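Local atomic coordinates of OxsB protein (Bacillus megaterium, PDB entry 5UL3), a protein that catalyses the oxidative ring contraction of dAMP to an oxetane aldehyde in oxetanocin A biosynthesis, as a cobalamin-dependent radical SAM enzyme. Residues S329-L333 against E364-L369; A400-Y404 against R416-W420; Y646-P650 against I676-G681. All coordinates share one frame; numbering follows the deposited sequence. Where two conformers were deposited one is given.

Interaction 1: residues S329-L333 against E364-L369. With EDO (1,2-ethanediol), chain S.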
# COMPACT_ATOMS: atom_id res chain seq x y z
N SER A 329 4.34 -14.68 8.65
CA SER A 329 4.39 -15.75 7.68
C SER A 329 3.82 -15.23 6.37
O SER A 329 3.06 -14.26 6.36
CB SER A 329 3.59 -16.98 8.13
OG SER A 329 2.24 -16.62 8.35
N TRP A 330 4.18 -15.88 5.27
CA TRP A 330 3.82 -15.41 3.93
C TRP A 330 2.76 -16.34 3.36
O TRP A 330 2.96 -17.55 3.29
CB TRP A 330 5.07 -15.36 3.05
CG TRP A 330 4.86 -14.77 1.68
CD1 TRP A 330 4.69 -13.45 1.37
CD2 TRP A 330 4.89 -15.48 0.44
NE1 TRP A 330 4.59 -13.30 0.01
CE2 TRP A 330 4.69 -14.53 -0.59
CE3 TRP A 330 5.05 -16.83 0.09
CZ2 TRP A 330 4.67 -14.88 -1.93
CZ3 TRP A 330 5.02 -17.18 -1.25
CH2 TRP A 330 4.82 -16.21 -2.24
N ARG A 331 1.62 -15.76 2.95
CA ARG A 331 0.45 -16.51 2.47
C ARG A 331 0.14 -16.09 1.04
O ARG A 331 -0.48 -15.03 0.83
CB ARG A 331 -0.75 -16.26 3.38
CG ARG A 331 -0.53 -16.61 4.86
CD ARG A 331 -0.05 -15.41 5.69
NE ARG A 331 -1.13 -14.45 5.93
CZ ARG A 331 -0.94 -13.25 6.47
NH1 ARG A 331 -1.97 -12.43 6.68
NH2 ARG A 331 0.30 -12.86 6.81
N PRO A 332 0.56 -16.84 0.04
CA PRO A 332 0.32 -16.44 -1.36
C PRO A 332 -1.03 -16.88 -1.90
O PRO A 332 -1.57 -17.92 -1.53
CB PRO A 332 1.44 -17.16 -2.11
CG PRO A 332 1.63 -18.44 -1.29
CD PRO A 332 1.49 -17.98 0.14
N LEU A 333 -1.57 -16.04 -2.79
CA LEU A 333 -2.61 -16.50 -3.70
C LEU A 333 -2.05 -17.56 -4.64
O LEU A 333 -0.90 -17.50 -5.07
CB LEU A 333 -3.13 -15.32 -4.55
CG LEU A 333 -4.26 -14.41 -4.11
CD1 LEU A 333 -4.65 -13.48 -5.27
CD2 LEU A 333 -5.45 -15.22 -3.63
N GLU A 364 5.52 -8.34 0.13
CA GLU A 364 6.55 -9.24 -0.38
C GLU A 364 5.93 -9.99 -1.56
O GLU A 364 5.32 -11.05 -1.39
CB GLU A 364 7.03 -10.21 0.71
CG GLU A 364 8.05 -11.22 0.21
CD GLU A 364 8.54 -12.17 1.30
OE1 GLU A 364 7.85 -12.32 2.34
OE2 GLU A 364 9.63 -12.75 1.11
N PHE A 365 6.13 -9.45 -2.76
CA PHE A 365 5.54 -10.05 -3.95
C PHE A 365 6.16 -11.41 -4.26
O PHE A 365 5.45 -12.35 -4.64
CB PHE A 365 5.70 -9.10 -5.14
CG PHE A 365 5.10 -9.61 -6.42
CD1 PHE A 365 3.72 -9.75 -6.55
CD2 PHE A 365 5.91 -9.91 -7.51
CE1 PHE A 365 3.17 -10.21 -7.74
CE2 PHE A 365 5.36 -10.35 -8.72
CZ PHE A 365 3.99 -10.52 -8.83
N ILE A 366 7.48 -11.56 -4.07
CA ILE A 366 8.15 -12.78 -4.51
C ILE A 366 8.03 -13.89 -3.47
O ILE A 366 7.65 -15.03 -3.78
CB ILE A 366 9.62 -12.48 -4.84
CG1 ILE A 366 9.69 -11.45 -5.97
CG2 ILE A 366 10.35 -13.75 -5.25
CD1 ILE A 366 11.03 -10.84 -6.10
N GLY A 367 8.35 -13.59 -2.22
CA GLY A 367 8.08 -14.54 -1.16
C GLY A 367 9.12 -15.64 -1.03
O GLY A 367 10.20 -15.63 -1.64
N GLU A 368 8.79 -16.60 -0.17
CA GLU A 368 9.63 -17.76 0.13
C GLU A 368 8.71 -18.89 0.55
O GLU A 368 7.84 -18.70 1.41
CB GLU A 368 10.63 -17.48 1.27
CG GLU A 368 11.88 -16.71 0.88
CD GLU A 368 12.98 -16.80 1.93
OE1 GLU A 368 13.04 -17.82 2.66
OE2 GLU A 368 13.79 -15.85 2.04
N LEU A 369 8.90 -20.06 -0.05
CA LEU A 369 8.13 -21.24 0.30
C LEU A 369 9.05 -22.31 0.89
O LEU A 369 10.23 -22.39 0.53
CB LEU A 369 7.42 -21.80 -0.94
CG LEU A 369 6.36 -20.84 -1.47
CD1 LEU A 369 5.88 -21.22 -2.85
CD2 LEU A 369 5.20 -20.77 -0.47
C1 EDO S . 2.09 -14.18 12.80
O1 EDO S . 2.34 -14.01 14.19
C2 EDO S . 2.77 -15.41 12.25
O2 EDO S . 2.11 -15.82 11.06

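Interaction 2: residues A400-Y404 against R416-W420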
# COMPACT_ATOMS: atom_id res chain seq x y z
N ALA A 400 16.18 -6.35 -1.29
CA ALA A 400 17.38 -6.52 -2.11
C ALA A 400 17.77 -7.99 -2.23
O ALA A 400 18.20 -8.43 -3.30
CB ALA A 400 18.54 -5.71 -1.56
N ASP A 401 17.63 -8.76 -1.14
CA ASP A 401 18.03 -10.17 -1.21
C ASP A 401 16.99 -11.05 -1.90
O ASP A 401 17.20 -12.26 -2.02
CB ASP A 401 18.37 -10.72 0.18
CG ASP A 401 17.32 -10.42 1.24
OD1 ASP A 401 16.94 -9.24 1.41
OD2 ASP A 401 16.91 -11.37 1.94
N SER A 402 15.86 -10.49 -2.34
CA SER A 402 15.02 -11.20 -3.29
C SER A 402 15.57 -11.12 -4.71
O SER A 402 15.05 -11.79 -5.60
CB SER A 402 13.59 -10.67 -3.27
OG SER A 402 12.97 -10.86 -2.01
N VAL A 403 16.59 -10.30 -4.93
CA VAL A 403 17.27 -10.20 -6.22
C VAL A 403 18.58 -10.97 -6.20
O VAL A 403 18.84 -11.81 -7.07
CB VAL A 403 17.53 -8.72 -6.58
CG1 VAL A 403 18.07 -8.61 -8.01
CG2 VAL A 403 16.26 -7.88 -6.42
N TYR A 404 19.42 -10.68 -5.20
CA TYR A 404 20.78 -11.19 -5.12
C TYR A 404 21.09 -11.59 -3.69
O TYR A 404 20.95 -10.78 -2.76
CB TYR A 404 21.76 -10.12 -5.61
CG TYR A 404 23.22 -10.40 -5.31
CD1 TYR A 404 23.86 -11.53 -5.82
CD2 TYR A 404 23.97 -9.53 -4.51
CE1 TYR A 404 25.21 -11.78 -5.55
CE2 TYR A 404 25.31 -9.77 -4.24
CZ TYR A 404 25.92 -10.91 -4.77
OH TYR A 404 27.25 -11.15 -4.51
N ARG A 416 17.03 -16.70 -10.01
CA ARG A 416 16.39 -15.48 -9.56
C ARG A 416 16.44 -14.41 -10.65
O ARG A 416 15.45 -13.71 -10.89
CB ARG A 416 17.06 -15.00 -8.28
CG ARG A 416 16.25 -14.04 -7.45
CD ARG A 416 14.76 -14.39 -7.48
NE ARG A 416 14.41 -15.55 -6.67
CZ ARG A 416 14.00 -15.49 -5.40
NH1 ARG A 416 13.93 -14.32 -4.78
NH2 ARG A 416 13.67 -16.59 -4.76
N LEU A 417 17.59 -14.27 -11.33
CA LEU A 417 17.69 -13.31 -12.43
C LEU A 417 16.71 -13.66 -13.55
O LEU A 417 16.05 -12.78 -14.11
CB LEU A 417 19.12 -13.26 -12.95
CG LEU A 417 19.35 -12.30 -14.11
CD1 LEU A 417 19.09 -10.86 -13.67
CD2 LEU A 417 20.77 -12.46 -14.64
N LYS A 418 16.59 -14.96 -13.87
CA LYS A 418 15.59 -15.37 -14.86
C LYS A 418 14.19 -14.95 -14.44
O LYS A 418 13.41 -14.45 -15.25
CB LYS A 418 15.66 -16.89 -15.07
CG LYS A 418 14.53 -17.40 -15.95
CD LYS A 418 14.66 -18.92 -16.24
CE LYS A 418 13.52 -19.39 -17.14
NZ LYS A 418 13.39 -20.89 -17.18
N MET A 419 13.85 -15.15 -13.16
CA MET A 419 12.52 -14.76 -12.67
C MET A 419 12.30 -13.26 -12.83
O MET A 419 11.24 -12.81 -13.29
CB MET A 419 12.36 -15.17 -11.20
CG MET A 419 10.96 -14.90 -10.62
SD MET A 419 11.07 -14.55 -8.84
CE MET A 419 11.86 -12.95 -8.92
N TRP A 420 13.30 -12.46 -12.43
CA TRP A 420 13.16 -11.01 -12.59
C TRP A 420 13.02 -10.62 -14.06
O TRP A 420 12.30 -9.67 -14.39
CB TRP A 420 14.35 -10.31 -11.94
CG TRP A 420 14.17 -10.14 -10.46
CD1 TRP A 420 14.63 -10.97 -9.45
CD2 TRP A 420 13.44 -9.09 -9.81
NE1 TRP A 420 14.24 -10.48 -8.23
CE2 TRP A 420 13.52 -9.33 -8.42
CE3 TRP A 420 12.74 -7.96 -10.27
CZ2 TRP A 420 12.92 -8.48 -7.48
CZ3 TRP A 420 12.15 -7.13 -9.34
CH2 TRP A 420 12.24 -7.39 -7.96

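Interaction 3: residues Y646-P650 against I676-G681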
# COMPACT_ATOMS: atom_id res chain seq x y z
N TYR A 646 31.10 17.57 5.94
CA TYR A 646 32.43 18.09 5.67
C TYR A 646 32.81 19.18 6.67
O TYR A 646 33.95 19.23 7.14
CB TYR A 646 32.52 18.65 4.26
CG TYR A 646 33.90 19.15 3.92
CD1 TYR A 646 34.90 18.27 3.51
CD2 TYR A 646 34.22 20.50 4.03
CE1 TYR A 646 36.17 18.72 3.21
CE2 TYR A 646 35.50 20.96 3.74
CZ TYR A 646 36.46 20.07 3.33
OH TYR A 646 37.73 20.51 3.03
N ASN A 647 31.87 20.07 6.99
CA ASN A 647 32.16 21.17 7.89
C ASN A 647 32.31 20.71 9.33
O ASN A 647 32.82 21.46 10.16
CB ASN A 647 31.08 22.24 7.78
CG ASN A 647 31.35 23.22 6.64
OD1 ASN A 647 32.21 24.09 6.76
ND2 ASN A 647 30.62 23.08 5.54
N LEU A 648 31.86 19.49 9.63
CA LEU A 648 32.08 18.89 10.94
C LEU A 648 33.29 17.98 10.98
O LEU A 648 33.93 17.86 12.03
CB LEU A 648 30.85 18.08 11.37
CG LEU A 648 29.50 18.78 11.50
CD1 LEU A 648 28.40 17.73 11.66
CD2 LEU A 648 29.50 19.72 12.67
N SER A 649 33.62 17.36 9.85
CA SER A 649 34.65 16.32 9.81
C SER A 649 35.22 16.29 8.40
O SER A 649 34.91 15.41 7.60
CB SER A 649 34.06 14.96 10.21
OG SER A 649 35.01 13.91 10.09
N PRO A 650 36.06 17.26 8.06
CA PRO A 650 36.59 17.32 6.69
C PRO A 650 37.54 16.17 6.40
O PRO A 650 38.20 15.62 7.29
CB PRO A 650 37.31 18.68 6.65
CG PRO A 650 37.62 18.99 8.07
CD PRO A 650 36.52 18.39 8.90
N ILE A 676 32.03 30.22 9.49
CA ILE A 676 31.70 28.81 9.65
C ILE A 676 32.82 28.16 10.44
O ILE A 676 33.95 28.03 9.94
CB ILE A 676 31.48 28.11 8.31
CG1 ILE A 676 30.18 28.60 7.65
CG2 ILE A 676 31.48 26.60 8.50
CD1 ILE A 676 29.83 27.89 6.36
N ASN A 677 32.53 27.75 11.67
CA ASN A 677 33.48 26.97 12.45
C ASN A 677 33.57 25.54 11.91
O ASN A 677 32.55 24.92 11.59
CB ASN A 677 33.07 26.92 13.92
CG ASN A 677 33.06 28.29 14.57
OD1 ASN A 677 33.83 29.18 14.20
ND2 ASN A 677 32.19 28.46 15.57
N VAL A 678 34.79 25.04 11.80
CA VAL A 678 35.02 23.65 11.43
C VAL A 678 34.99 22.79 12.69
O VAL A 678 35.62 23.14 13.69
CB VAL A 678 36.35 23.49 10.68
CG1 VAL A 678 36.85 22.06 10.74
CG2 VAL A 678 36.19 23.96 9.23
N GLY A 679 34.23 21.69 12.65
CA GLY A 679 34.09 20.79 13.77
C GLY A 679 33.02 21.16 14.79
O GLY A 679 32.86 20.45 15.79
N ASP A 680 32.28 22.24 14.56
CA ASP A 680 31.31 22.75 15.52
C ASP A 680 29.93 22.23 15.14
O ASP A 680 29.35 22.66 14.13
CB ASP A 680 31.35 24.28 15.54
CG ASP A 680 30.37 24.89 16.52
OD1 ASP A 680 29.78 24.14 17.34
OD2 ASP A 680 30.18 26.12 16.47
N GLY A 681 29.40 21.31 15.95
CA GLY A 681 28.13 20.63 15.72
C GLY A 681 26.92 21.25 16.39
O GLY A 681 25.86 20.61 16.46

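Interaction 1: residues S329-L333 against E364-L369
The indole of Trp330 is sandwiched between Gly367 of the facing segment and Pro332, two residues further along its own strand. Gly367 CA lies 3.5 Å from the centroid of the six-membered ring in a CH-pi contact, almost on the ring normal, and the backbone N of Glu368 follows it toward the rim of the same face. On the opposite face, Pro332 CB stands 3.5 Å above the Trp330 ring plane. At the edge, close to the plane, Leu369 CD2 meets Trp330 CZ3 at 3.7 Å. Glycine suits position 367 because a side chain here would point at the indole and run into Trp330 CZ2; at its positive phi it would also press on the preceding carbonyl O.

The polar edge of the indole does different work. With CG anti to the backbone N (chi1 -175°), the ring is carried across to the loop, where Trp330 NE1 donates to Glu364 O at 2.7 Å. The donor lies in the carbonyl plane, but the N-H...O angle is a bent 145°; the same carbonyl also accepts from Ser310 OG. The Glu364 and Trp330 side chains cross at about a right angle, with carboxylate and ring planes 56° apart, bringing OE1 to 3.5 Å from Trp330 CD1. The carboxylate is held by two outside partners, the Asp314 backbone N on OE1 and Arg399, a salt-bridge partner, on OE2.

Flanking Trp330, Arg331 turns the other way: NH2 bonds Ser329 O at 3.1 Å, and NH1 forms a salt bridge with Glu240. Ser329 OG shares a 2.8 Å hydrogen bond with O2 of an ethanediol, probably from the crystallisation liquor.

Placed between edge strand 331-332 and the loop leaving strand 357-360, with Glu364 close to the cluster ligand Cys313, the arrangement belongs to the partial TIM barrel that cradles the [4Fe-4S] cluster in radical SAM enzymes.

Interaction 2: residues A400-Y404 against R416-W420
Arg416 wraps its side chain round the carbonyls of Ser402 and Val403. Its CB lies 3.8 Å from Val403 O, and CG lies between the two carbonyls, 3.2 Å from Ser402 O and 3.4 Å from Val403 O. CD then passes 3.2 Å from Ser402 O. Bends at chi2 (37°) and chi3 (75°) fold the chain back, so that NH1 at the tip donates to Ser402 O at 2.9 Å with the oxygen near the guanidinium plane. NH2 makes a long, weak ion pair with Glu374.

One turn of helix later, Trp420 NE1 reaches Ser402 O as well, at 3.0 Å, along an almost straight N-H...O line and in the indole plane. The two donors approach from opposite faces of the carbonyl, so this buried oxygen is gripped twice. Tryptophan also brings apolar surface: Val403 CG2 lies over one face toward its rim, 3.6 Å from Trp420 CZ2, and Met419 CE lies toward the rim of the opposite face.

Long arginine and flat tryptophan, spaced i, i+4 along one side of helix 410-426, are well suited to hold the 3-10 turn that follows strand 393-398, a strand-to-helix connection of the partial TIM barrel.

Interaction 3: residues Y646-P650 against I676-G681
Leu648 lays its CD2 methyl over the backbone of the opposite loop, 3.3 Å from Asp680 O and 3.5 Å from Gly681 CA. Its CB bond leads away from the loop, but chi1 of -60° and chi2 of 169° swing this branch back across.

Next to it the two backbones meet directly. Gly679 N donates to Asn647 O at 2.9 Å, nearly straight and in the carbonyl plane, and the same oxygen takes a CA-H...O contact from Val678 CA. A second contact of this kind runs from Gly679 CA to Leu648 O at 3.4 Å. Gly679, with phi of 86°, has a backbone shape that glycine readily takes, since at these angles a CB would press on the carbonyl O of the residue before.

The Asn647 amide divides its roles. ND2 is bonded to Tyr643 O one turn back in the helix, while OD1 lies against Ile676 CG2 at 3.1 Å, a short contact in which the Asn647 and Ile676 side chains cross at about a right angle. On the outer side, Pro650 CD and Val678 CG1 make a looser apolar contact at 4.1 Å. Within the loop, Asn677 ND2 donates to Asp680 OD2 at 3.2 Å, almost straight and on the anti side of the carboxylate. Asp680 OD1 is held by Ser682 OG, so both carboxylate oxygens are bonded within the loop or just after it.

The contact lies near the surface, away from the cofactor sites. Here the chain leaving helix 620-648 meets the loop leading into helix 683-709. Asn647 and Ile676 rest on Val689 of helix 683-709, while Leu648 packs against Thr589 and Leu593 of helix 588-617, joining three helices of the C-terminal bundle.

Overall arrangement
From the N terminus, the chain first closes interaction 1, whose 30 intervening residues include helix 335-351 and strand 357-360. Interaction 2 follows as a shorter loop of 11 residues into helix 410-426. The three contacts come in series, neither nested nor crossed. Interactions 1 and 2 nevertheless touch in space: Ile366, from 364-369, puts its CD1 3.3 Å from Trp420 CZ2 and also packs on Met419, Arg416 and Ser402, so Ile366 ties the loop after strand 357-360 to helix 410-426 and to the loop after strand 393-398. Interaction 3 closes a separate loop around helix 652-664 in the helix bundle, its centre about 42 Å from that of interaction 2.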